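Local structure of alcohol dehydrogenase (Escherichia coli, 5VM2) at residues A[44-49]-A[330-335]; A[161-166]-A[286-291]; A[253-258]-A[262-267]; A[325-330]-A[341-346]. The protein probably oxidises an as yet unidentified alcohol with NAD or NADP as acceptor, as a member of the zinc-containing alcohol dehydrogenase family. All blocks are in the same frame, centred on the assembly; numbering follows the deposited sequence.

Contact 1 of 4, residues A[44-49]-A[330-335]; sequences HGFESG and ESVNNK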
loop_
_atom_site.group_PDB
_atom_site.type_symbol
_atom_site.label_atom_id
_atom_site.label_comp_id
_atom_site.label_asym_id
_atom_site.label_seq_id
_atom_site.Cartn_x
_atom_site.Cartn_y
_atom_site.Cartn_z
ATOM N N HIS A 44 -11.041 6.267 1.836
ATOM C CA HIS A 44 -12.304 5.631 2.186
ATOM C C HIS A 44 -12.658 5.883 3.645
ATOM O O HIS A 44 -13.832 6.078 3.982
ATOM C CB HIS A 44 -12.236 4.132 1.899
ATOM C CG HIS A 44 -13.441 3.378 2.361
ATOM N ND1 HIS A 44 -14.695 3.574 1.820
ATOM C CD2 HIS A 44 -13.589 2.431 3.316
ATOM C CE1 HIS A 44 -15.561 2.777 2.421
ATOM N NE2 HIS A 44 -14.914 2.074 3.333
ATOM N N GLY A 45 -11.657 5.881 4.528
ATOM C CA GLY A 45 -11.911 6.246 5.912
ATOM C C GLY A 45 -12.411 7.672 6.046
ATOM O O GLY A 45 -13.330 7.948 6.819
ATOM N N PHE A 46 -11.816 8.594 5.286
ATOM C CA PHE A 46 -12.258 9.984 5.306
ATOM C C PHE A 46 -13.691 10.116 4.803
ATOM O O PHE A 46 -14.468 10.925 5.326
ATOM C CB PHE A 46 -11.295 10.829 4.468
ATOM C CG PHE A 46 -11.832 12.178 4.076
ATOM C CD1 PHE A 46 -11.787 13.243 4.961
ATOM C CD2 PHE A 46 -12.345 12.391 2.803
ATOM C CE1 PHE A 46 -12.266 14.490 4.592
ATOM C CE2 PHE A 46 -12.825 13.632 2.429
ATOM C CZ PHE A 46 -12.786 14.685 3.326
ATOM N N GLU A 47 -14.064 9.318 3.801
ATOM C CA GLU A 47 -15.391 9.431 3.205
ATOM C C GLU A 47 -16.470 8.748 4.033
ATOM O O GLU A 47 -17.608 9.229 4.074
ATOM C CB GLU A 47 -15.390 8.836 1.795
ATOM C CG GLU A 47 -14.592 9.618 0.770
ATOM C CD GLU A 47 -14.878 9.162 -0.647
ATOM O OE1 GLU A 47 -15.751 9.769 -1.305
ATOM O OE2 GLU A 47 -14.234 8.190 -1.097
ATOM N N SER A 48 -16.146 7.633 4.689
ATOM C CA SER A 48 -17.157 6.795 5.317
ATOM C C SER A 48 -16.952 6.569 6.808
ATOM O O SER A 48 -17.866 6.057 7.463
ATOM C CB SER A 48 -17.213 5.422 4.625
ATOM O OG SER A 48 -17.419 5.556 3.232
ATOM N N GLY A 49 -15.798 6.921 7.361
ATOM C CA GLY A 49 -15.435 6.464 8.679
ATOM C C GLY A 49 -15.057 4.998 8.629
ATOM O O GLY A 49 -15.310 4.307 7.636
ATOM N N GLU A 330 -9.225 16.795 -2.268
ATOM C CA GLU A 330 -8.651 16.601 -3.596
ATOM C C GLU A 330 -8.409 15.129 -3.893
ATOM O O GLU A 330 -8.542 14.700 -5.044
ATOM C CB GLU A 330 -7.352 17.392 -3.730
ATOM C CG GLU A 330 -7.564 18.893 -3.765
ATOM C CD GLU A 330 -6.315 19.652 -4.154
ATOM O OE1 GLU A 330 -5.254 19.012 -4.318
ATOM O OE2 GLU A 330 -6.395 20.889 -4.298
ATOM N N SER A 331 -8.055 14.342 -2.876
ATOM C CA SER A 331 -7.898 12.905 -3.068
ATOM C C SER A 331 -9.211 12.235 -3.443
ATOM O O SER A 331 -9.198 11.119 -3.976
ATOM C CB SER A 331 -7.316 12.270 -1.807
ATOM O OG SER A 331 -6.027 12.799 -1.535
ATOM N N VAL A 332 -10.338 12.890 -3.180
ATOM C CA VAL A 332 -11.631 12.409 -3.658
ATOM C C VAL A 332 -12.017 13.079 -4.969
ATOM O O VAL A 332 -12.412 12.412 -5.930
ATOM C CB VAL A 332 -12.710 12.640 -2.578
ATOM C CG1 VAL A 332 -14.052 12.100 -3.046
ATOM C CG2 VAL A 332 -12.293 12.003 -1.260
ATOM N N ASN A 333 -11.885 14.406 -5.042
ATOM C CA ASN A 333 -12.370 15.147 -6.202
ATOM C C ASN A 333 -11.483 14.920 -7.419
ATOM O O ASN A 333 -11.975 14.608 -8.510
ATOM C CB ASN A 333 -12.450 16.638 -5.872
ATOM C CG ASN A 333 -13.151 16.907 -4.554
ATOM O OD1 ASN A 333 -14.000 16.130 -4.120
ATOM N ND2 ASN A 333 -12.791 18.010 -3.907
ATOM N N ASN A 334 -10.171 15.085 -7.257
ATOM C CA ASN A 334 -9.253 14.943 -8.379
ATOM C C ASN A 334 -8.505 13.620 -8.302
ATOM O O ASN A 334 -7.279 13.582 -8.444
ATOM C CB ASN A 334 -8.268 16.112 -8.427
ATOM C CG ASN A 334 -7.627 16.278 -9.794
ATOM O OD1 ASN A 334 -8.101 15.726 -10.786
ATOM N ND2 ASN A 334 -6.539 17.039 -9.849
ATOM N N LYS A 335 -9.239 12.530 -8.069
ATOM C CA LYS A 335 -8.658 11.197 -8.178
ATOM C C LYS A 335 -8.089 10.938 -9.567
ATOM O O LYS A 335 -7.212 10.080 -9.721
ATOM C CB LYS A 335 -9.721 10.150 -7.836
ATOM C CG LYS A 335 -9.234 8.982 -6.998
ATOM C CD LYS A 335 -10.399 8.092 -6.589
ATOM C CE LYS A 335 -9.932 6.691 -6.230
ATOM N NZ LYS A 335 -9.266 6.020 -7.379
#

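Contact 2 of 4, residues A[161-166]-A[286-291]; sequences AMLADV and TIQTVF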
loop_
_atom_site.group_PDB
_atom_site.type_symbol
_atom_site.label_atom_id
_atom_site.label_comp_id
_atom_site.label_asym_id
_atom_site.label_seq_id
_atom_site.Cartn_x
_atom_site.Cartn_y
_atom_site.Cartn_z
ATOM N N ALA A 161 3.787 -9.871 -5.676
ATOM C CA ALA A 161 4.685 -10.515 -6.631
ATOM C C ALA A 161 5.364 -11.734 -6.020
ATOM O O ALA A 161 5.541 -12.759 -6.694
ATOM C CB ALA A 161 5.733 -9.517 -7.132
ATOM N N MET A 162 5.759 -11.641 -4.749
ATOM C CA MET A 162 6.414 -12.767 -4.090
ATOM C C MET A 162 5.437 -13.919 -3.891
ATOM O O MET A 162 5.772 -15.080 -4.149
ATOM C CB MET A 162 7.001 -12.327 -2.749
ATOM C CG MET A 162 8.153 -11.349 -2.862
ATOM S SD MET A 162 9.713 -12.222 -2.960
ATOM C CE MET A 162 10.842 -10.938 -2.433
ATOM N N LEU A 163 4.223 -13.607 -3.426
ATOM C CA LEU A 163 3.187 -14.627 -3.287
ATOM C C LEU A 163 2.910 -15.309 -4.617
ATOM O O LEU A 163 2.683 -16.522 -4.667
ATOM C CB LEU A 163 1.901 -14.003 -2.745
ATOM C CG LEU A 163 1.634 -14.067 -1.244
ATOM C CD1 LEU A 163 0.165 -13.811 -0.971
ATOM C CD2 LEU A 163 2.060 -15.411 -0.685
ATOM N N ALA A 164 2.935 -14.544 -5.705
ATOM C CA ALA A 164 2.636 -15.075 -7.026
ATOM C C ALA A 164 3.791 -15.865 -7.625
ATOM O O ALA A 164 3.602 -16.492 -8.672
ATOM C CB ALA A 164 2.248 -13.937 -7.973
ATOM N N ASP A 165 4.961 -15.860 -6.985
ATOM C CA ASP A 165 6.160 -16.523 -7.509
ATOM C C ASP A 165 6.525 -15.982 -8.893
ATOM O O ASP A 165 6.779 -16.734 -9.835
ATOM C CB ASP A 165 5.976 -18.044 -7.538
ATOM C CG ASP A 165 7.285 -18.787 -7.707
ATOM O OD1 ASP A 165 8.335 -18.232 -7.327
ATOM O OD2 ASP A 165 7.259 -19.928 -8.218
ATOM N N VAL A 166 6.537 -14.650 -9.013
ATOM C CA VAL A 166 6.981 -14.021 -10.249
ATOM C C VAL A 166 8.420 -14.426 -10.532
ATOM O O VAL A 166 9.272 -14.451 -9.632
ATOM C CB VAL A 166 6.832 -12.493 -10.156
ATOM C CG1 VAL A 166 7.505 -11.813 -11.354
ATOM C CG2 VAL A 166 5.363 -12.113 -10.079
ATOM N N THR A 286 -5.606 -20.807 -10.256
ATOM C CA THR A 286 -5.663 -20.440 -8.850
ATOM C C THR A 286 -5.984 -18.955 -8.724
ATOM O O THR A 286 -5.356 -18.121 -9.386
ATOM C CB THR A 286 -4.333 -20.751 -8.157
ATOM O OG1 THR A 286 -4.163 -22.173 -8.048
ATOM C CG2 THR A 286 -4.301 -20.142 -6.786
ATOM N N ILE A 287 -6.971 -18.633 -7.894
ATOM C CA ILE A 287 -7.280 -17.258 -7.518
ATOM C C ILE A 287 -6.888 -17.092 -6.059
ATOM O O ILE A 287 -7.393 -17.813 -5.191
ATOM C CB ILE A 287 -8.766 -16.929 -7.716
ATOM C CG1 ILE A 287 -9.193 -17.159 -9.164
ATOM C CG2 ILE A 287 -9.057 -15.489 -7.289
ATOM C CD1 ILE A 287 -10.695 -17.039 -9.372
ATOM N N GLN A 288 -5.991 -16.152 -5.779
ATOM C CA GLN A 288 -5.574 -15.912 -4.404
ATOM C C GLN A 288 -5.700 -14.436 -4.075
ATOM O O GLN A 288 -5.230 -13.586 -4.837
ATOM C CB GLN A 288 -4.137 -16.380 -4.150
ATOM C CG GLN A 288 -3.778 -16.328 -2.651
ATOM C CD GLN A 288 -2.438 -16.952 -2.336
ATOM O OE1 GLN A 288 -1.609 -17.148 -3.225
ATOM N NE2 GLN A 288 -2.215 -17.271 -1.063
ATOM N N THR A 289 -6.336 -14.137 -2.946
ATOM C CA THR A 289 -6.345 -12.779 -2.432
ATOM C C THR A 289 -5.014 -12.487 -1.755
ATOM O O THR A 289 -4.334 -13.389 -1.256
ATOM C CB THR A 289 -7.501 -12.557 -1.449
ATOM O OG1 THR A 289 -7.467 -13.545 -0.408
ATOM C CG2 THR A 289 -8.839 -12.632 -2.170
ATOM N N VAL A 290 -4.623 -11.219 -1.778
ATOM C CA VAL A 290 -3.346 -10.778 -1.233
ATOM C C VAL A 290 -3.634 -9.686 -0.216
ATOM O O VAL A 290 -4.321 -8.709 -0.533
ATOM C CB VAL A 290 -2.397 -10.263 -2.333
ATOM C CG1 VAL A 290 -1.027 -9.964 -1.753
ATOM C CG2 VAL A 290 -2.281 -11.282 -3.447
ATOM N N PHE A 291 -3.111 -9.847 0.995
ATOM C CA PHE A 291 -3.476 -8.994 2.122
ATOM C C PHE A 291 -2.231 -8.354 2.727
ATOM O O PHE A 291 -1.455 -9.026 3.418
ATOM C CB PHE A 291 -4.235 -9.799 3.169
ATOM C CG PHE A 291 -4.890 -8.955 4.217
ATOM C CD1 PHE A 291 -4.358 -8.876 5.498
ATOM C CD2 PHE A 291 -6.042 -8.238 3.924
ATOM C CE1 PHE A 291 -4.963 -8.097 6.471
ATOM C CE2 PHE A 291 -6.657 -7.459 4.893
ATOM C CZ PHE A 291 -6.116 -7.386 6.166
HETATM O O HOH W 1 1.108 -17.925 -3.450
#

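Contact 3 of 4, residues A[253-258]-A[262-267]; sequences QAPYLV and GKIMIV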
loop_
_atom_site.group_PDB
_atom_site.type_symbol
_atom_site.label_atom_id
_atom_site.label_comp_id
_atom_site.label_asym_id
_atom_site.label_seq_id
_atom_site.Cartn_x
_atom_site.Cartn_y
_atom_site.Cartn_z
ATOM N N GLN A 253 -12.911 -9.678 -15.364
ATOM C CA GLN A 253 -12.128 -9.816 -16.588
ATOM C C GLN A 253 -11.024 -10.855 -16.453
ATOM O O GLN A 253 -10.718 -11.557 -17.424
ATOM C CB GLN A 253 -11.497 -8.474 -16.969
ATOM C CG GLN A 253 -12.299 -7.618 -17.936
ATOM C CD GLN A 253 -11.578 -6.324 -18.285
ATOM O OE1 GLN A 253 -10.512 -6.029 -17.741
ATOM N NE2 GLN A 253 -12.161 -5.543 -19.186
ATOM N N ALA A 254 -10.417 -10.957 -15.269
ATOM C CA ALA A 254 -9.220 -11.782 -15.110
ATOM C C ALA A 254 -9.389 -13.231 -15.555
ATOM O O ALA A 254 -8.425 -13.782 -16.116
ATOM C CB ALA A 254 -8.743 -11.721 -13.654
ATOM N N PRO A 255 -10.532 -13.905 -15.341
ATOM C CA PRO A 255 -10.670 -15.271 -15.874
ATOM C C PRO A 255 -10.369 -15.387 -17.359
ATOM O O PRO A 255 -9.819 -16.401 -17.801
ATOM C CB PRO A 255 -12.139 -15.609 -15.576
ATOM C CG PRO A 255 -12.465 -14.810 -14.385
ATOM C CD PRO A 255 -11.684 -13.539 -14.490
ATOM N N TYR A 256 -10.724 -14.372 -18.145
ATOM C CA TYR A 256 -10.517 -14.406 -19.586
ATOM C C TYR A 256 -9.083 -14.090 -19.995
ATOM O O TYR A 256 -8.761 -14.186 -21.185
ATOM C CB TYR A 256 -11.487 -13.427 -20.250
ATOM C CG TYR A 256 -12.933 -13.769 -19.951
ATOM C CD1 TYR A 256 -13.597 -13.198 -18.874
ATOM C CD2 TYR A 256 -13.621 -14.685 -20.733
ATOM C CE1 TYR A 256 -14.914 -13.521 -18.593
ATOM C CE2 TYR A 256 -14.941 -15.014 -20.463
ATOM C CZ TYR A 256 -15.580 -14.430 -19.393
ATOM O OH TYR A 256 -16.889 -14.755 -19.124
ATOM N N LEU A 257 -8.215 -13.737 -19.044
ATOM C CA LEU A 257 -6.870 -13.265 -19.349
ATOM C C LEU A 257 -5.762 -14.214 -18.916
ATOM O O LEU A 257 -4.619 -14.038 -19.358
ATOM C CB LEU A 257 -6.627 -11.900 -18.686
ATOM C CG LEU A 257 -7.614 -10.785 -19.043
ATOM C CD1 LEU A 257 -7.270 -9.518 -18.283
ATOM C CD2 LEU A 257 -7.604 -10.529 -20.535
ATOM N N VAL A 258 -6.064 -15.198 -18.071
ATOM C CA VAL A 258 -5.063 -16.067 -17.458
ATOM C C VAL A 258 -4.975 -17.364 -18.248
ATOM O O VAL A 258 -5.965 -17.844 -18.820
ATOM C CB VAL A 258 -5.410 -16.333 -15.973
ATOM C CG1 VAL A 258 -6.706 -17.113 -15.861
ATOM C CG2 VAL A 258 -4.276 -17.065 -15.247
ATOM N N GLY A 262 -2.539 -21.167 -14.537
ATOM C CA GLY A 262 -1.983 -19.902 -14.101
ATOM C C GLY A 262 -2.576 -19.405 -12.794
ATOM O O GLY A 262 -3.299 -20.111 -12.087
ATOM N N LYS A 263 -2.262 -18.149 -12.475
ATOM C CA LYS A 263 -2.678 -17.549 -11.214
ATOM C C LYS A 263 -3.355 -16.208 -11.443
ATOM O O LYS A 263 -2.884 -15.393 -12.241
ATOM C CB LYS A 263 -1.493 -17.326 -10.279
ATOM C CG LYS A 263 -0.852 -18.582 -9.737
ATOM C CD LYS A 263 0.497 -18.235 -9.130
ATOM C CE LYS A 263 1.179 -19.457 -8.538
ATOM N NZ LYS A 263 2.586 -19.148 -8.176
ATOM N N ILE A 264 -4.447 -15.981 -10.713
ATOM C CA ILE A 264 -5.054 -14.663 -10.560
ATOM C C ILE A 264 -4.796 -14.200 -9.130
ATOM O O ILE A 264 -5.122 -14.914 -8.175
ATOM C CB ILE A 264 -6.564 -14.691 -10.857
ATOM C CG1 ILE A 264 -6.815 -15.086 -12.319
ATOM C CG2 ILE A 264 -7.186 -13.336 -10.539
ATOM C CD1 ILE A 264 -8.246 -15.465 -12.614
ATOM N N MET A 265 -4.195 -13.024 -8.981
ATOM C CA MET A 265 -3.936 -12.438 -7.672
ATOM C C MET A 265 -4.830 -11.222 -7.500
ATOM O O MET A 265 -4.813 -10.317 -8.338
ATOM C CB MET A 265 -2.473 -12.015 -7.523
ATOM C CG MET A 265 -1.450 -13.002 -8.050
ATOM S SD MET A 265 -1.434 -14.555 -7.157
ATOM C CE MET A 265 -1.044 -14.037 -5.482
ATOM N N ILE A 266 -5.594 -11.201 -6.419
ATOM C CA ILE A 266 -6.458 -10.078 -6.088
ATOM C C ILE A 266 -5.743 -9.276 -5.009
ATOM O O ILE A 266 -5.712 -9.666 -3.836
ATOM C CB ILE A 266 -7.840 -10.546 -5.636
ATOM C CG1 ILE A 266 -8.513 -11.307 -6.776
ATOM C CG2 ILE A 266 -8.676 -9.371 -5.186
ATOM C CD1 ILE A 266 -9.742 -12.029 -6.349
ATOM N N VAL A 267 -5.163 -8.150 -5.411
ATOM C CA VAL A 267 -4.329 -7.347 -4.523
ATOM C C VAL A 267 -5.263 -6.373 -3.812
ATOM O O VAL A 267 -5.487 -5.247 -4.256
ATOM C CB VAL A 267 -3.207 -6.649 -5.279
ATOM C CG1 VAL A 267 -2.471 -5.692 -4.363
ATOM C CG2 VAL A 267 -2.255 -7.691 -5.847
#

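Contact 4 of 4, residues A[325-330]-A[341-346]; sequences QQAFEE and GVIKIS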
loop_
_atom_site.group_PDB
_atom_site.type_symbol
_atom_site.label_atom_id
_atom_site.label_comp_id
_atom_site.label_asym_id
_atom_site.label_seq_id
_atom_site.Cartn_x
_atom_site.Cartn_y
_atom_site.Cartn_z
ATOM N N GLN A 325 -7.281 18.975 5.233
ATOM C CA GLN A 325 -8.644 18.904 4.712
ATOM C C GLN A 325 -8.654 18.904 3.189
ATOM O O GLN A 325 -9.282 18.043 2.561
ATOM C CB GLN A 325 -9.468 20.072 5.256
ATOM C CG GLN A 325 -10.943 20.078 4.843
ATOM C CD GLN A 325 -11.672 18.783 5.162
ATOM O OE1 GLN A 325 -11.335 18.088 6.119
ATOM N NE2 GLN A 325 -12.669 18.448 4.356
ATOM N N GLN A 326 -7.974 19.879 2.580
ATOM C CA GLN A 326 -7.866 19.918 1.127
ATOM C C GLN A 326 -7.217 18.650 0.591
ATOM O O GLN A 326 -7.651 18.106 -0.432
ATOM C CB GLN A 326 -7.074 21.153 0.698
ATOM C CG GLN A 326 -6.356 21.000 -0.632
ATOM C CD GLN A 326 -5.748 22.298 -1.115
ATOM O OE1 GLN A 326 -5.483 23.206 -0.325
ATOM N NE2 GLN A 326 -5.528 22.398 -2.421
ATOM N N ALA A 327 -6.183 18.158 1.282
ATOM C CA ALA A 327 -5.521 16.921 0.877
ATOM C C ALA A 327 -6.519 15.788 0.686
ATOM O O ALA A 327 -6.424 15.022 -0.281
ATOM C CB ALA A 327 -4.463 16.528 1.911
ATOM N N PHE A 328 -7.494 15.671 1.588
ATOM C CA PHE A 328 -8.456 14.582 1.473
ATOM C C PHE A 328 -9.581 14.913 0.504
ATOM O O PHE A 328 -10.077 14.014 -0.186
ATOM C CB PHE A 328 -9.012 14.224 2.852
ATOM C CG PHE A 328 -8.144 13.261 3.606
ATOM C CD1 PHE A 328 -8.151 11.910 3.291
ATOM C CD2 PHE A 328 -7.295 13.706 4.607
ATOM C CE1 PHE A 328 -7.342 11.018 3.972
ATOM C CE2 PHE A 328 -6.483 12.818 5.292
ATOM C CZ PHE A 328 -6.508 11.472 4.974
ATOM N N GLU A 329 -9.991 16.179 0.429
ATOM C CA GLU A 329 -10.971 16.573 -0.576
ATOM C C GLU A 329 -10.441 16.319 -1.981
ATOM O O GLU A 329 -11.109 15.686 -2.806
ATOM C CB GLU A 329 -11.349 18.043 -0.395
ATOM C CG GLU A 329 -12.151 18.319 0.865
ATOM C CD GLU A 329 -12.390 19.801 1.101
ATOM O OE1 GLU A 329 -11.955 20.623 0.268
ATOM O OE2 GLU A 329 -13.019 20.145 2.124
ATOM N N GLU A 330 -9.225 16.795 -2.268
ATOM C CA GLU A 330 -8.651 16.601 -3.596
ATOM C C GLU A 330 -8.409 15.129 -3.893
ATOM O O GLU A 330 -8.542 14.700 -5.044
ATOM C CB GLU A 330 -7.352 17.392 -3.730
ATOM C CG GLU A 330 -7.564 18.893 -3.765
ATOM C CD GLU A 330 -6.315 19.652 -4.154
ATOM O OE1 GLU A 330 -5.254 19.012 -4.318
ATOM O OE2 GLU A 330 -6.395 20.889 -4.298
ATOM N N GLY A 341 -0.411 10.866 -3.480
ATOM C CA GLY A 341 -0.283 12.070 -2.688
ATOM C C GLY A 341 0.298 11.737 -1.328
ATOM O O GLY A 341 0.078 10.654 -0.791
ATOM N N VAL A 342 1.070 12.677 -0.783
ATOM C CA VAL A 342 1.613 12.550 0.562
ATOM C C VAL A 342 1.362 13.853 1.303
ATOM O O VAL A 342 1.125 14.904 0.704
ATOM C CB VAL A 342 3.120 12.207 0.576
ATOM C CG1 VAL A 342 3.400 10.963 -0.262
ATOM C CG2 VAL A 342 3.942 13.384 0.088
ATOM N N ILE A 343 1.410 13.767 2.628
ATOM C CA ILE A 343 1.226 14.916 3.502
ATOM C C ILE A 343 2.528 15.137 4.254
ATOM O O ILE A 343 3.042 14.219 4.907
ATOM C CB ILE A 343 0.048 14.718 4.468
ATOM C CG1 ILE A 343 -1.262 14.624 3.684
ATOM C CG2 ILE A 343 -0.012 15.862 5.462
ATOM C CD1 ILE A 343 -2.408 14.041 4.463
ATOM N N LYS A 344 3.073 16.346 4.141
ATOM C CA LYS A 344 4.317 16.723 4.795
ATOM C C LYS A 344 4.002 17.273 6.180
ATOM O O LYS A 344 3.235 18.232 6.314
ATOM C CB LYS A 344 5.071 17.758 3.962
ATOM C CG LYS A 344 6.432 18.134 4.520
ATOM C CD LYS A 344 7.094 19.207 3.672
ATOM C CE LYS A 344 8.606 19.070 3.691
ATOM N NZ LYS A 344 9.141 18.883 5.066
ATOM N N ILE A 345 4.577 16.665 7.215
ATOM C CA ILE A 345 4.363 17.135 8.578
ATOM C C ILE A 345 5.632 17.796 9.097
ATOM O O ILE A 345 6.509 17.135 9.665
ATOM C CB ILE A 345 3.912 15.996 9.509
ATOM C CG1 ILE A 345 2.648 15.337 8.965
ATOM C CG2 ILE A 345 3.660 16.529 10.910
ATOM C CD1 ILE A 345 2.274 14.075 9.690
ATOM N N SER A 346 5.744 19.098 8.878
ATOM C CA SER A 346 6.718 19.933 9.556
ATOM C C SER A 346 6.006 20.728 10.644
ATOM O O SER A 346 4.776 20.776 10.705
ATOM C CB SER A 346 7.413 20.872 8.565
ATOM O OG SER A 346 6.459 21.608 7.815
#

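Contact 1 of 4, residues A[44-49]-A[330-335]
Val332 has its CB directed at helix 41-48, and its first torsion (chi1 -178°), which sets CG1 opposite its own nitrogen and CG2 opposite its carbonyl carbon, brings both methyls to that side. Glu47 sends CG away from its carbonyl (chi1 -69°) and continues extended beyond CG, which brings its CG and carboxylate up to the valine methyls. The two side chains meet from opposite directions. CG1 of Val332 lies 3.4 Å from Glu47 OE1, a van der Waals contact between a methyl and a carboxylate oxygen, while CG2 of Val332 rests 3.9 Å from Glu47 CG. A glutamate suits this exposed place because its methylenes can lie on an apolar neighbour while its carboxylate remains on the solvent side.

Deeper in, the buried Phe46 offers its ring edge: CG2 of Val332 sits near the ring plane, 4.1 Å from Phe46 CE2. The compact, branched valine thus serves two neighbours, one methyl leaning on the acid and the other shared between acid and aromatic ring. Inward, the Phe46 ring meets that of Phe328, their planes about 25° apart. Gly49 ends its helix with a positive phi, a conformation glycine adopts easily, and Gly49 N still bonds to Gly45 O at 2.7 Å.

Helix 41-48 begins just after Cys39, which is oxidised to S-hydroxycysteine in this structure. Here it packs on helix 324-333, from near the C terminus, a pairing that fits the GroES-like catalytic domain of zinc-containing alcohol dehydrogenases, which the end of the chain returns to complete.

Contact 2 of 4, residues A[161-166]-A[286-291]
Leu163 and Val290 supply the apolar part of this contact. Leu163 CD1 reaches Val290 CG1 at 4.1 Å, the two side chains running antiparallel alongside each other. The first torsion of Leu163, -96°, departs from a staggered position and carries the branched end across to the strand. Val290 is buried, also touching His159 and Ala160 of the same helix as Leu163, and a beta-branched residue is at home on such an extended strand.

Mixed packing follows at the more open side. Gln288 stretches out from the strand and lays its amide beside the leucine, with NE2 4.2 Å from Leu163 CD1. Its aliphatic chain and polar end suit a partly exposed position where a strand meets a helix terminus.

The polar link is indirect. A water stands 2.8 Å from Gln288 OE1 and probably donates to it; the same water is modelled only 2.4 Å from Leu163 O, too short to be trusted, so a bridge between the two is doubtful.

Backbone bonds shape the helix end itself. Val166 N bonds to Ala161 O at 3.2 Å and Asp165 N to Met162 O at 3.1 Å, and Asp165 takes a positive phi (58°): together these make a Schellman motif.

Helix 145-163, which carries the magnesium ligand Glu152, here ends against strand 286-290, the sixth strand, at one edge of the parallel sheet within this chain; its strand order, 3-2-1-4-5-6, is the hallmark of a Rossmann fold.

Contact 3 of 4, residues A[253-258]-A[262-267]
Ala254 O draws in two backbone N-H groups, accepting a bond of 2.9 Å from Leu257 N and a weak one of 3.4 Å from Val258 N. This tightens the chain into a turn that delivers both Ala254 and Val258 to the same partner, Ile264 on the strand.

The side-chain contacts are apolar. Ala254 CB approaches Ile264 CG2 at 3.8 Å; a small residue suits the spot where the turn comes close to the strand. Ile264 swings CG1 away from its carbonyl (chi1 -63°) and extends, which brings its CD1 up to the turn, 3.9 Å from Pro255 N. Val258 meets the isoleucine at about a right angle, its CG1 4.0 Å from Ile264 CD1. Its other methyl, CG2, settles on the strand backbone, 3.6 Å from Lys263 N and 3.8 Å from Gly262 C. Glycine fits at 262 because there is no room for a CB beside this valine methyl. Lys263 has its CB directed away from the turn, and its NZ bonds to Ala164 O.

The turn follows helix 248-253, and Leu257 packs against helix 225-232. Strand 262-267 runs between strand 238-243, whose Val241 touches both Ala254 and Val258, and strand 286-290, whose Ile287 touches Ile264. The buried cluster therefore fastens the helix-to-strand connection onto one face of the parallel Rossmann sheet.

Contact 4 of 4, residues A[325-330]-A[341-346]
Ala327, midway along the helical segment 325-330, faces Ile343 on strand 340-344, their CA atoms 7.5 Å apart. The helix keeps its regular ladder, with Glu329 N bonded to Gln325 O and Glu330 N to Gln326 O, while Ile343 lies on an extended strand. The elements meet through side chains alone.

Ile343 does most of the reaching. Its CG1 stands anti to the carbonyl carbon (chi1 -64°), which carries CD1 up to the alanine, and Ala327 CB lies 4.1 Å from both Ile343 CD1 and Ile343 CG1. At this point the helix meets the isoleucine with a small methyl, which allows a close approach, and the long branch of isoleucine bridges the remaining distance. Phe328 starts out less directly, yet the end of its ring comes nearer, placing CE2 4.3 Å from Ile343 CD1 in an oblique approach and widening the buried apolar patch.

Elsewhere on the helix, two glutamines pair with glutamates one turn on. Gln325 NE2 donates almost straight (169°) to Glu329 OE2 at 2.8 Å, meeting the oxygen on its anti side, somewhat out of the carboxylate plane. Gln326 NE2 reaches Glu330 OE2 at 2.6 Å, arriving from above the carboxylate plane. Gln325 NE2 is gripped again by Gly12 O, and Tyr319 OH bonds to Glu330 OE1, so both amide-acid pairs are tied to other parts of the same chain.

Within the beta-alpha-beta unit 315-320, 324-333, 340-344, the helix crosses over the two strands it connects. Strand 340-344 runs parallel to 315-320 and antiparallel to 28-37, and Leu125 touches both Phe328 and Ile343 from a loop.

From the N terminus, helix 41-48 comes first, and its partner arrives 281 residues later, so contact 1 closes the longest loop. Within that loop, contact 2 joins the end of helix 145-163 to strand 286-290, and contact 3, a short closure near 253-267, lies inside contact 2 in turn. The two share a sheet: Thr286 O and Ile264 N form a probable backbone bond between neighbouring strands of the Rossmann domain. Contact 4 follows contacts 2 and 3 in series but crosses contact 1, sharing helix 324-333 and Glu330. Contact 1 ties helix 324-333 to helix 41-48, contact 4 packs it on strand 340-344 of the mixed sheet, and contacts 2 and 3 lie on the parallel Rossmann-type sheet.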